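Acetone carboxylase alpha subunit (Xanthobacter autotrophicus Py2, PDB 5M45) is one subunit of a six-chain assembly and belongs to the hydantoinase B/oxoprolinase family, a mixed helix-and-sheet protein in which manganese and magnesium ions are bound. Local coordinates at residues A[267-270]-A[271-274]; A[277-280]-A[281-285]; A[45-48]-A[49-53]; A[323-326]-A[327-331]; A[464-467]-A[468-471]. All blocks are in the same frame, centred on the assembly; numbering follows the deposited sequence.

Interaction 1. Residues A[267-270]-A[271-274]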
loop_
_atom_site.group_PDB
_atom_site.type_symbol
_atom_site.label_atom_id
_atom_site.label_comp_id
_atom_site.label_asym_id
_atom_site.label_seq_id
_atom_site.Cartn_x
_atom_site.Cartn_y
_atom_site.Cartn_z
ATOM N N ALA A 267 -23.668 31.880 1.835
ATOM C CA ALA A 267 -22.752 31.809 2.993
ATOM C C ALA A 267 -21.265 31.898 2.552
ATOM O O ALA A 267 -20.446 32.485 3.257
ATOM C CB ALA A 267 -23.007 30.552 3.841
ATOM N N VAL A 268 -20.948 31.379 1.362
ATOM C CA VAL A 268 -19.602 31.420 0.830
ATOM C C VAL A 268 -19.235 32.856 0.411
ATOM O O VAL A 268 -18.161 33.398 0.801
ATOM C CB VAL A 268 -19.439 30.428 -0.369
ATOM C CG1 VAL A 268 -17.988 30.411 -0.851
ATOM C CG2 VAL A 268 -19.875 29.012 -0.018
ATOM N N GLU A 269 -20.105 33.499 -0.359
ATOM C CA GLU A 269 -19.847 34.900 -0.769
ATOM C C GLU A 269 -19.775 35.840 0.457
ATOM O O GLU A 269 -18.965 36.763 0.486
ATOM C CB GLU A 269 -20.892 35.392 -1.789
ATOM C CG GLU A 269 -20.889 36.887 -2.123
ATOM C CD GLU A 269 -19.587 37.426 -2.713
ATOM O OE1 GLU A 269 -18.664 36.634 -3.064
ATOM O OE2 GLU A 269 -19.493 38.695 -2.840
ATOM N N HIS A 270 -20.618 35.586 1.457
ATOM C CA HIS A 270 -20.559 36.335 2.737
ATOM C C HIS A 270 -19.145 36.220 3.378
ATOM O O HIS A 270 -18.569 37.209 3.862
ATOM C CB HIS A 270 -21.660 35.795 3.652
ATOM C CG HIS A 270 -21.835 36.532 4.948
ATOM N ND1 HIS A 270 -22.745 36.120 5.896
ATOM C CD2 HIS A 270 -21.227 37.623 5.464
ATOM C CE1 HIS A 270 -22.707 36.938 6.927
ATOM N NE2 HIS A 270 -21.800 37.858 6.696
ATOM N N GLY A 271 -18.607 35.008 3.394
ATOM C CA GLY A 271 -17.194 34.766 3.778
ATOM C C GLY A 271 -16.150 35.579 3.041
ATOM O O GLY A 271 -15.240 36.132 3.663
ATOM N N ARG A 272 -16.257 35.630 1.710
ATOM C CA ARG A 272 -15.336 36.450 0.885
ATOM C C ARG A 272 -15.442 37.930 1.252
ATOM O O ARG A 272 -14.418 38.593 1.461
ATOM C CB ARG A 272 -15.582 36.268 -0.618
ATOM C CG ARG A 272 -14.506 36.898 -1.520
ATOM C CD ARG A 272 -14.917 36.999 -2.975
ATOM N NE ARG A 272 -16.041 37.911 -3.104
ATOM C CZ ARG A 272 -15.956 39.245 -3.102
ATOM N NH1 ARG A 272 -14.767 39.868 -3.039
ATOM N NH2 ARG A 272 -17.063 39.980 -3.186
ATOM N N LEU A 273 -16.663 38.429 1.330
ATOM C CA LEU A 273 -16.918 39.826 1.763
ATOM C C LEU A 273 -16.292 40.160 3.132
ATOM O O LEU A 273 -15.748 41.238 3.323
ATOM C CB LEU A 273 -18.443 40.155 1.782
ATOM C CG LEU A 273 -19.099 40.184 0.390
ATOM C CD1 LEU A 273 -20.628 40.114 0.508
ATOM C CD2 LEU A 273 -18.667 41.410 -0.436
ATOM N N GLY A 274 -16.395 39.225 4.062
ATOM C CA GLY A 274 -15.817 39.334 5.433
ATOM C C GLY A 274 -14.292 39.488 5.410
ATOM O O GLY A 274 -13.735 40.348 6.110
#

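Interaction 2. Residues A[277-280]-A[281-285]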
loop_
_atom_site.group_PDB
_atom_site.type_symbol
_atom_site.label_atom_id
_atom_site.label_comp_id
_atom_site.label_asym_id
_atom_site.label_seq_id
_atom_site.Cartn_x
_atom_site.Cartn_y
_atom_site.Cartn_z
ATOM N N ALA A 277 -13.351 43.036 3.891
ATOM C CA ALA A 277 -13.623 44.091 4.863
ATOM C C ALA A 277 -12.587 44.115 5.983
ATOM O O ALA A 277 -12.140 45.183 6.386
ATOM C CB ALA A 277 -15.037 43.958 5.451
ATOM N N ARG A 278 -12.194 42.927 6.468
ATOM C CA ARG A 278 -11.190 42.829 7.528
ATOM C C ARG A 278 -9.800 43.304 7.070
ATOM O O ARG A 278 -9.099 43.995 7.821
ATOM C CB ARG A 278 -11.188 41.434 8.155
ATOM C CG ARG A 278 -12.365 41.232 9.125
ATOM C CD ARG A 278 -11.958 41.832 10.448
ATOM N NE ARG A 278 -12.978 41.817 11.482
ATOM C CZ ARG A 278 -12.719 42.115 12.777
ATOM N NH1 ARG A 278 -11.445 42.387 13.238
ATOM N NH2 ARG A 278 -13.713 42.037 13.648
ATOM N N ILE A 279 -9.436 42.977 5.832
ATOM C CA ILE A 279 -8.189 43.468 5.245
ATOM C C ILE A 279 -8.176 45.003 5.210
ATOM O O ILE A 279 -7.207 45.611 5.631
ATOM C CB ILE A 279 -7.917 42.850 3.862
ATOM C CG1 ILE A 279 -7.494 41.395 4.064
ATOM C CG2 ILE A 279 -6.816 43.611 3.121
ATOM C CD1 ILE A 279 -7.331 40.640 2.758
ATOM N N LYS A 280 -9.271 45.608 4.758
ATOM C CA LYS A 280 -9.329 47.089 4.691
ATOM C C LYS A 280 -9.444 47.767 6.052
ATOM O O LYS A 280 -9.030 48.910 6.187
ATOM C CB LYS A 280 -10.472 47.552 3.802
ATOM C CG LYS A 280 -10.358 47.049 2.375
ATOM C CD LYS A 280 -10.862 48.005 1.339
ATOM C CE LYS A 280 -12.345 48.013 1.231
ATOM N NZ LYS A 280 -12.656 48.826 0.020
ATOM N N ALA A 281 -9.983 47.069 7.052
ATOM C CA ALA A 281 -10.088 47.613 8.420
ATOM C C ALA A 281 -8.790 47.492 9.254
ATOM O O ALA A 281 -8.562 48.341 10.130
ATOM C CB ALA A 281 -11.259 46.963 9.165
ATOM N N MET A 282 -7.951 46.468 8.985
ATOM C CA MET A 282 -6.875 46.091 9.887
ATOM C C MET A 282 -5.453 46.293 9.343
ATOM O O MET A 282 -4.516 46.437 10.126
ATOM C CB MET A 282 -7.014 44.607 10.290
ATOM C CG MET A 282 -8.201 44.224 11.152
ATOM S SD MET A 282 -8.325 42.406 11.401
ATOM C CE MET A 282 -6.998 42.169 12.534
ATOM N N THR A 283 -5.274 46.269 8.010
ATOM C CA THR A 283 -3.956 46.205 7.405
ATOM C C THR A 283 -3.571 47.538 6.721
ATOM O O THR A 283 -4.171 48.599 7.032
ATOM C CB THR A 283 -3.818 44.982 6.437
ATOM O OG1 THR A 283 -4.539 45.220 5.214
ATOM C CG2 THR A 283 -4.284 43.689 7.097
ATOM N N ILE A 284 -2.565 47.498 5.827
ATOM C CA ILE A 284 -2.081 48.650 5.080
ATOM C C ILE A 284 -1.720 48.142 3.664
ATOM O O ILE A 284 -1.018 47.130 3.539
ATOM C CB ILE A 284 -0.796 49.239 5.743
ATOM C CG1 ILE A 284 -1.063 49.686 7.189
ATOM C CG2 ILE A 284 -0.272 50.435 4.941
ATOM C CD1 ILE A 284 0.166 50.155 7.951
ATOM N N PRO A 285 -2.153 48.835 2.589
ATOM C CA PRO A 285 -1.738 48.398 1.262
ATOM C C PRO A 285 -0.234 48.550 1.048
ATOM O O PRO A 285 0.365 49.480 1.578
ATOM C CB PRO A 285 -2.497 49.352 0.324
ATOM C CG PRO A 285 -2.708 50.594 1.146
ATOM C CD PRO A 285 -2.934 50.088 2.536
#

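Interaction 3. Residues A[45-48]-A[49-53]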
loop_
_atom_site.group_PDB
_atom_site.type_symbol
_atom_site.label_atom_id
_atom_site.label_comp_id
_atom_site.label_asym_id
_atom_site.label_seq_id
_atom_site.Cartn_x
_atom_site.Cartn_y
_atom_site.Cartn_z
ATOM N N LYS A 45 -24.073 39.065 -6.880
ATOM C CA LYS A 45 -23.968 40.526 -6.684
ATOM C C LYS A 45 -24.767 41.060 -5.507
ATOM O O LYS A 45 -24.435 42.105 -4.954
ATOM C CB LYS A 45 -24.353 41.263 -7.964
ATOM C CG LYS A 45 -23.321 41.022 -9.041
ATOM C CD LYS A 45 -23.723 41.530 -10.408
ATOM C CE LYS A 45 -22.537 41.397 -11.344
ATOM N NZ LYS A 45 -22.699 42.259 -12.533
ATOM N N THR A 46 -25.857 40.381 -5.189
ATOM C CA THR A 46 -26.594 40.628 -3.964
ATOM C C THR A 46 -26.789 39.263 -3.284
ATOM O O THR A 46 -26.699 38.200 -3.918
ATOM C CB THR A 46 -27.961 41.317 -4.212
ATOM O OG1 THR A 46 -28.879 40.398 -4.807
ATOM C CG2 THR A 46 -27.837 42.552 -5.111
ATOM N N LEU A 47 -27.037 39.328 -1.993
ATOM C CA LEU A 47 -27.362 38.151 -1.176
ATOM C C LEU A 47 -28.831 38.229 -0.695
ATOM O O LEU A 47 -29.095 38.787 0.377
ATOM C CB LEU A 47 -26.386 38.076 -0.001
ATOM C CG LEU A 47 -24.891 38.043 -0.380
ATOM C CD1 LEU A 47 -24.033 37.831 0.863
ATOM C CD2 LEU A 47 -24.606 36.921 -1.342
ATOM N N GLU A 48 -29.774 37.680 -1.491
ATOM C CA GLU A 48 -31.220 37.905 -1.239
ATOM C C GLU A 48 -31.679 37.404 0.131
ATOM O O GLU A 48 -32.403 38.109 0.811
ATOM C CB GLU A 48 -32.111 37.274 -2.313
ATOM C CG GLU A 48 -32.126 37.909 -3.675
ATOM C CD GLU A 48 -33.029 37.137 -4.675
ATOM O OE1 GLU A 48 -34.039 36.407 -4.306
ATOM O OE2 GLU A 48 -32.676 37.244 -5.878
ATOM N N LEU A 49 -31.306 36.181 0.499
ATOM C CA LEU A 49 -31.719 35.647 1.786
ATOM C C LEU A 49 -31.153 36.514 2.937
ATOM O O LEU A 49 -31.903 36.948 3.808
ATOM C CB LEU A 49 -31.330 34.180 1.962
ATOM C CG LEU A 49 -31.909 33.493 3.211
ATOM C CD1 LEU A 49 -33.382 33.200 3.014
ATOM C CD2 LEU A 49 -31.193 32.180 3.530
ATOM N N ARG A 50 -29.851 36.782 2.893
ATOM C CA ARG A 50 -29.237 37.583 3.938
ATOM C C ARG A 50 -29.838 38.990 4.082
ATOM O O ARG A 50 -30.100 39.431 5.207
ATOM C CB ARG A 50 -27.745 37.714 3.718
ATOM C CG ARG A 50 -27.113 38.432 4.879
ATOM C CD ARG A 50 -25.665 38.159 4.935
ATOM N NE ARG A 50 -24.853 39.148 4.256
ATOM C CZ ARG A 50 -24.131 40.106 4.836
ATOM N NH1 ARG A 50 -24.188 40.328 6.143
ATOM N NH2 ARG A 50 -23.373 40.882 4.072
ATOM N N GLU A 51 -30.080 39.649 2.947
ATOM C CA GLU A 51 -30.531 41.030 2.945
ATOM C C GLU A 51 -32.039 41.152 3.212
ATOM O O GLU A 51 -32.440 42.002 3.984
ATOM C CB GLU A 51 -30.154 41.744 1.628
ATOM C CG GLU A 51 -28.637 41.919 1.420
ATOM C CD GLU A 51 -28.251 42.282 -0.031
ATOM O OE1 GLU A 51 -29.048 42.996 -0.714
ATOM O OE2 GLU A 51 -27.144 41.857 -0.500
ATOM N N ARG A 52 -32.853 40.285 2.602
ATOM C CA ARG A 52 -34.317 40.363 2.715
ATOM C C ARG A 52 -34.927 39.501 3.807
ATOM O O ARG A 52 -36.039 39.773 4.215
ATOM C CB ARG A 52 -34.983 39.991 1.376
ATOM C CG ARG A 52 -34.645 40.932 0.256
ATOM C CD ARG A 52 -35.786 40.907 -0.810
ATOM N NE ARG A 52 -36.904 41.747 -0.303
ATOM C CZ ARG A 52 -38.026 41.309 0.293
ATOM N NH1 ARG A 52 -38.347 40.010 0.391
ATOM N NH2 ARG A 52 -38.874 42.202 0.772
ATOM N N GLU A 53 -34.237 38.454 4.255
ATOM C CA GLU A 53 -34.751 37.560 5.290
ATOM C C GLU A 53 -33.674 37.314 6.370
ATOM O O GLU A 53 -33.286 36.173 6.614
ATOM C CB GLU A 53 -35.223 36.240 4.668
ATOM C CG GLU A 53 -36.283 36.338 3.567
ATOM C CD GLU A 53 -36.693 34.962 3.026
ATOM O OE1 GLU A 53 -37.251 34.104 3.780
ATOM O OE2 GLU A 53 -36.451 34.699 1.817
HETATM O O HOH W 1 -34.784 36.384 0.127
#

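Interaction 4. Residues A[323-326]-A[327-331]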
loop_
_atom_site.group_PDB
_atom_site.type_symbol
_atom_site.label_atom_id
_atom_site.label_comp_id
_atom_site.label_asym_id
_atom_site.label_seq_id
_atom_site.Cartn_x
_atom_site.Cartn_y
_atom_site.Cartn_z
ATOM N N THR A 323 1.425 40.962 -1.455
ATOM C CA THR A 323 0.900 42.246 -1.941
ATOM C C THR A 323 -0.538 42.460 -1.437
ATOM O O THR A 323 -1.398 41.635 -1.722
ATOM C CB THR A 323 0.901 42.303 -3.494
ATOM O OG1 THR A 323 2.205 42.026 -3.967
ATOM C CG2 THR A 323 0.511 43.703 -4.011
ATOM N N ILE A 324 -0.779 43.536 -0.674
ATOM C CA ILE A 324 -2.130 43.933 -0.256
ATOM C C ILE A 324 -2.497 45.124 -1.135
ATOM O O ILE A 324 -1.765 46.122 -1.174
ATOM C CB ILE A 324 -2.164 44.276 1.251
ATOM C CG1 ILE A 324 -1.803 43.030 2.083
ATOM C CG2 ILE A 324 -3.544 44.775 1.692
ATOM C CD1 ILE A 324 -1.712 43.246 3.576
ATOM N N ARG A 325 -3.614 44.999 -1.854
ATOM C CA ARG A 325 -4.105 46.028 -2.793
ATOM C C ARG A 325 -5.109 47.015 -2.165
ATOM O O ARG A 325 -5.761 46.705 -1.180
ATOM C CB ARG A 325 -4.771 45.371 -4.021
ATOM C CG ARG A 325 -3.877 44.390 -4.764
ATOM C CD ARG A 325 -4.229 44.305 -6.248
ATOM N NE ARG A 325 -3.499 43.233 -6.926
ATOM C CZ ARG A 325 -3.838 41.945 -6.934
ATOM N NH1 ARG A 325 -4.944 41.495 -6.340
ATOM N NH2 ARG A 325 -3.040 41.085 -7.562
ATOM N N ARG A 326 -5.255 48.173 -2.800
ATOM C CA ARG A 326 -6.237 49.168 -2.391
ATOM C C ARG A 326 -7.668 48.679 -2.323
ATOM O O ARG A 326 -8.441 49.154 -1.486
ATOM C CB ARG A 326 -6.186 50.390 -3.309
ATOM C CG ARG A 326 -4.936 51.217 -3.107
ATOM C CD ARG A 326 -4.800 52.242 -4.186
ATOM N NE ARG A 326 -3.466 52.861 -4.151
ATOM C CZ ARG A 326 -3.155 54.025 -4.707
ATOM N NH1 ARG A 326 -4.085 54.727 -5.314
ATOM N NH2 ARG A 326 -1.944 54.503 -4.600
ATOM N N ASP A 327 -8.023 47.714 -3.181
ATOM C CA ASP A 327 -9.400 47.187 -3.196
ATOM C C ASP A 327 -9.662 46.098 -2.158
ATOM O O ASP A 327 -10.763 45.555 -2.115
ATOM C CB ASP A 327 -9.808 46.745 -4.612
ATOM C CG ASP A 327 -9.086 45.477 -5.101
ATOM O OD1 ASP A 327 -8.150 44.977 -4.428
ATOM O OD2 ASP A 327 -9.447 44.963 -6.214
ATOM N N GLY A 328 -8.671 45.769 -1.324
ATOM C CA GLY A 328 -8.867 44.752 -0.288
ATOM C C GLY A 328 -8.633 43.303 -0.726
ATOM O O GLY A 328 -8.871 42.379 0.056
ATOM N N THR A 329 -8.177 43.107 -1.967
ATOM C CA THR A 329 -7.656 41.829 -2.433
ATOM C C THR A 329 -6.201 41.698 -1.980
ATOM O O THR A 329 -5.531 42.693 -1.696
ATOM C CB THR A 329 -7.748 41.661 -3.982
ATOM O OG1 THR A 329 -7.044 42.698 -4.662
ATOM C CG2 THR A 329 -9.207 41.649 -4.477
ATOM N N TRP A 330 -5.709 40.464 -1.942
ATOM C CA TRP A 330 -4.290 40.226 -1.633
ATOM C C TRP A 330 -3.720 39.001 -2.366
ATOM O O TRP A 330 -4.473 38.183 -2.900
ATOM C CB TRP A 330 -4.012 40.223 -0.120
ATOM C CG TRP A 330 -4.459 39.055 0.664
ATOM C CD1 TRP A 330 -5.610 38.339 0.499
ATOM C CD2 TRP A 330 -3.784 38.466 1.777
ATOM N NE1 TRP A 330 -5.670 37.322 1.417
ATOM C CE2 TRP A 330 -4.570 37.379 2.218
ATOM C CE3 TRP A 330 -2.580 38.744 2.447
ATOM C CZ2 TRP A 330 -4.196 36.587 3.295
ATOM C CZ3 TRP A 330 -2.191 37.943 3.506
ATOM C CH2 TRP A 330 -3.014 36.878 3.941
ATOM N N ARG A 331 -2.384 38.958 -2.454
ATOM C CA ARG A 331 -1.688 38.023 -3.305
ATOM C C ARG A 331 -0.424 37.530 -2.609
ATOM O O ARG A 331 0.316 38.326 -2.016
ATOM C CB ARG A 331 -1.368 38.679 -4.659
ATOM C CG ARG A 331 -0.630 37.811 -5.658
ATOM C CD ARG A 331 -0.333 38.642 -6.925
ATOM N NE ARG A 331 0.346 37.860 -7.955
ATOM C CZ ARG A 331 -0.240 37.000 -8.776
ATOM N NH1 ARG A 331 -1.560 36.812 -8.746
ATOM N NH2 ARG A 331 0.501 36.316 -9.640
HETATM O O HOH W 2 2.565 39.259 -4.423
#

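Interaction 5. Residues A[464-467]-A[468-471]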
loop_
_atom_site.group_PDB
_atom_site.type_symbol
_atom_site.label_atom_id
_atom_site.label_comp_id
_atom_site.label_asym_id
_atom_site.label_seq_id
_atom_site.Cartn_x
_atom_site.Cartn_y
_atom_site.Cartn_z
ATOM N N GLY A 464 4.174 32.817 19.395
ATOM C CA GLY A 464 4.890 34.060 19.171
ATOM C C GLY A 464 4.489 35.185 20.129
ATOM O O GLY A 464 3.318 35.329 20.475
ATOM N N ALA A 465 5.471 35.980 20.556
ATOM C CA ALA A 465 5.217 37.206 21.330
ATOM C C ALA A 465 4.419 38.241 20.533
ATOM O O ALA A 465 4.460 38.259 19.283
ATOM C CB ALA A 465 6.524 37.826 21.786
ATOM N N THR A 466 3.709 39.108 21.252
ATOM C CA THR A 466 2.972 40.209 20.614
ATOM C C THR A 466 3.686 41.552 20.853
ATOM O O THR A 466 4.739 41.604 21.513
ATOM C CB THR A 466 1.466 40.239 21.051
ATOM O OG1 THR A 466 1.282 40.994 22.274
ATOM C CG2 THR A 466 0.920 38.799 21.212
ATOM N N ALA A 467 3.121 42.638 20.310
ATOM C CA ALA A 467 3.659 43.968 20.532
ATOM C C ALA A 467 3.308 44.542 21.928
ATOM O O ALA A 467 3.798 45.597 22.294
ATOM C CB ALA A 467 3.205 44.916 19.455
ATOM N N VAL A 468 2.502 43.789 22.686
ATOM C CA VAL A 468 1.948 44.213 23.985
ATOM C C VAL A 468 2.305 43.293 25.161
ATOM O O VAL A 468 2.290 43.730 26.301
ATOM C CB VAL A 468 0.388 44.281 23.784
ATOM C CG1 VAL A 468 -0.365 44.373 25.070
ATOM C CG2 VAL A 468 0.073 45.502 22.915
ATOM N N GLN A 469 2.568 42.007 24.891
ATOM C CA GLN A 469 2.816 41.007 25.944
ATOM C C GLN A 469 3.557 39.772 25.424
ATOM O O GLN A 469 3.634 39.531 24.187
ATOM C CB GLN A 469 1.518 40.618 26.661
ATOM C CG GLN A 469 0.455 39.907 25.821
ATOM C CD GLN A 469 -0.884 39.716 26.561
ATOM O OE1 GLN A 469 -1.118 40.267 27.653
ATOM N NE2 GLN A 469 -1.737 38.957 25.988
ATOM N N ASP A 470 4.101 38.996 26.374
ATOM C CA ASP A 470 4.781 37.735 26.095
ATOM C C ASP A 470 3.886 36.730 25.385
ATOM O O ASP A 470 2.664 36.754 25.564
ATOM C CB ASP A 470 5.273 37.072 27.396
ATOM C CG ASP A 470 6.382 37.886 28.077
ATOM O OD1 ASP A 470 7.011 38.759 27.412
ATOM O OD2 ASP A 470 6.603 37.694 29.301
ATOM N N GLY A 471 4.502 35.835 24.614
ATOM C CA GLY A 471 3.800 34.679 24.072
ATOM C C GLY A 471 3.375 33.703 25.163
ATOM O O GLY A 471 3.780 33.839 26.317
#

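Interaction 1. Residues A[267-270]-A[271-274]
E269 and R272, three residues apart on one helix, form a two-pronged salt bridge. R272 grips side-on: NE reaches E269 OE1 at 2.9 Å and NH2 reaches E269 OE2 at 2.8 Å, each oxygen being met on its syn side. The carboxylate and guanidinium planes are nearly coplanar, 27° apart, and both oxygens lie close to the guanidinium plane. Two bends bring the groups level: E269 turns at chi2 (60°) and R272 at chi3 (65°), and the chains then run side by side. E269 OE1 also accepts from the backbone N of Y41, which gives this oxygen a second donor and would probably help to hold its negative charge.

Beneath the salt bridge run four helical backbone bonds, each from a residue to the one four back, for example L273 N to E269 O at 3.0 Å and G274 N to H270 O, also at 3.0 Å. A267 O takes G271 N at 3.1 Å and the side chain of N371 as well. L273 lies over the acid, its CG 3.6 Å from E269 OE2, while its CD1 comes within 4.2 Å of E269 CG.

The polar partner of H270 is Y57, whose hydroxyl is hydrogen-bonded to ND1. The side chain of V268 comes within about 7 Å of the bound 3,6,9,12,15-pentaoxaheptadecan-1-ol. The largely buried turn belongs to helix 257-282: loops carrying R40, Y41 and M369 touch it, L47 beside helix 48-52 packs against E269 and L273, and Y57 on helix 54-75 meets H270.

Interaction 2. Residues A[277-280]-A[281-285]
I279 O takes two hydrogen bonds from T283, one from its backbone N at 3.1 Å and a shorter one from OG1 at 2.7 Å. The donors arrive from opposite faces of the carbonyl plane. With chi1 at 74°, OG1 sits between the backbone N and the carbonyl carbon of T283, turned back onto the preceding turn.

Other backbone bonds are less regular: A281 N reaches A277 O at 2.9 Å, whereas M282 N to R278 O is weak. These are the last turns of helix 257-282, and T283 is the first residue to leave helical geometry; its own O and that of K280, at the helix end, both accept from R422 of a separate helix.

A further weak bond joins side chains: R278 NH1 points at M282 SD, 3.6 Å away and near the guanidinium plane. M282 places SD by chi1 of -67° and an extended chi2, and R278 bends at chi2 (-83°) to meet it. The main polar partner of R278 is E368, which pairs with its NE.

In packing, the methyl I279 CG2 lies 3.5 Å from the hydroxyl oxygen T283 OG1. M282 and T283 pack on Y419 of helix 401-422, and an aromatic side chain of another protein chain also touches T283.

Interaction 3. Residues A[45-48]-A[49-53]
L49 lies in the first turn of helix 48-52, two residues beyond the N-cap L47, whose O is 3.4 Å from L49 N at a poor angle. That N is taken instead by one carboxylate oxygen of E266, while the other oxygen takes the N of R50.

R50 packs on L47: L47 CB lies 4.0 Å from R50 CB, and L47 CD1 meets the guanidinium at its edge, 3.7 Å from R50 NE. This NE is buried without a hydrogen-bonding partner in the model.

E51 folds back over the start of the helix. Its OE2 accepts from L47 N at 2.9 Å, nearly straight (171°) though from above the carboxylate plane, and E51 N returns a bond to L47 O, also at 2.9 Å. With chi1 at -66°, E51 CG stays beside its own N and passes close over L47 O.

R52 N bonds to E48 O at 2.9 Å. A water joins E53 OE2 to that same carbonyl more weakly. E53 N closes on L49 O as the chain turns into helix 54-75.

E266 thus takes first-turn N-H groups and E51 that of the N-cap residue; the helix's amino end would probably favour both acids being charged.

Interaction 4. Residues A[323-326]-A[327-331]
T323 and R331 form an antiparallel hydrogen-bonded pair, T323 N to R331 O and R331 N to T323 O both at 2.9 Å, followed by the non-hydrogen-bonded pair I324 with W330 and then by R325 N to T329 O at 3.0 Å. The chain reverses through a type I turn from R325 to G328, closed by G328 N to R325 O at 3.1 Å. G328, with positive phi (86°), takes the bulge position, so the loop fits a type I turn with a G1 beta bulge joining strands 313-324 and 330-333.

Over this turn T329 OG1 works in both directions. It accepts from R325 NH1 at 2.9 Å, lying in the guanidinium plane, and donates to D327 OD1 on its syn lone pair at 2.5 Å. The same OD1 receives T329 N from above the carboxylate plane, an Asx turn; chi1 of 70° sets the carboxylate between the backbone N and the carbonyl carbon of D327, within reach of T329.

R325 NH2 also lies 3.7 Å from R331 CD, the two arginine chains crossing with their guanidinium planes 43° apart. E379 pairs with both, and E775 takes R331 too. On the other face I324 CG1 meets W330 CB at 4.2 Å, side by side, while the indole NE1 goes to T378. R326 leads off to an acidic side chain of another protein chain.

Interaction 5. Residues A[464-467]-A[468-471]
T466 carries this turn, and its side chain can be followed outward from CB, which lies 3.9 Å from Q469 O. At the tip OG1 accepts two backbone N-H groups, V468 N at 3.1 Å and Q469 N at the same distance; the first bond is the straighter, 158° against 142°. OG1 stands in for the T466 carbonyl as acceptor of Q469 N, three residues on. A chi1 of 87° holds OG1 between the backbone N and the carbonyl carbon of T466, facing into the bend. The other branch, CG2, stands 4.1 Å from Q469 O.

The backbone of T466 completes the grip: its N bonds to Q469 O at 3.0 Å, approaching almost in line with the carbonyl.

Beyond the bend the arms run nearly antiparallel, and A465 CA comes within 3.6 Å of G471 N, a close approach helped by glycine. Outside the turn, D470 forms a salt bridge with R634, A465 has backbone bonds to A430 and P626, and V468 packs on L425 as well as on an apolar side chain of another protein chain.

No regular strand forms here. The bond from the N-H two residues on to a threonine hydroxyl is the mark of an ST turn, which in this protein shapes a mostly buried chain reversal in the long loop between strand 450-454 and helix 488-494.

Interactions 1 and 2 lie on one helix, 257-282, their centres about 16 Å apart: the first is a largely buried turn braced by a salt bridge, the second the helix's less regular carboxyl end, where a threonine hydroxyl and weak bonds take over. Interaction 3, more exposed, packs on the first through L47 and R50. Interaction 4 touches the second instead, with I279 against G328 and W330, so the same helix covers both the short helix 48-52 and the hairpin. Interaction 5 stands alone, its centre at least 21 Å from the others, buried without regular secondary structure. Within the contacts themselves, threonine hydroxyls act in 2, 4 and 5, carboxylates in 1, 3 and 4.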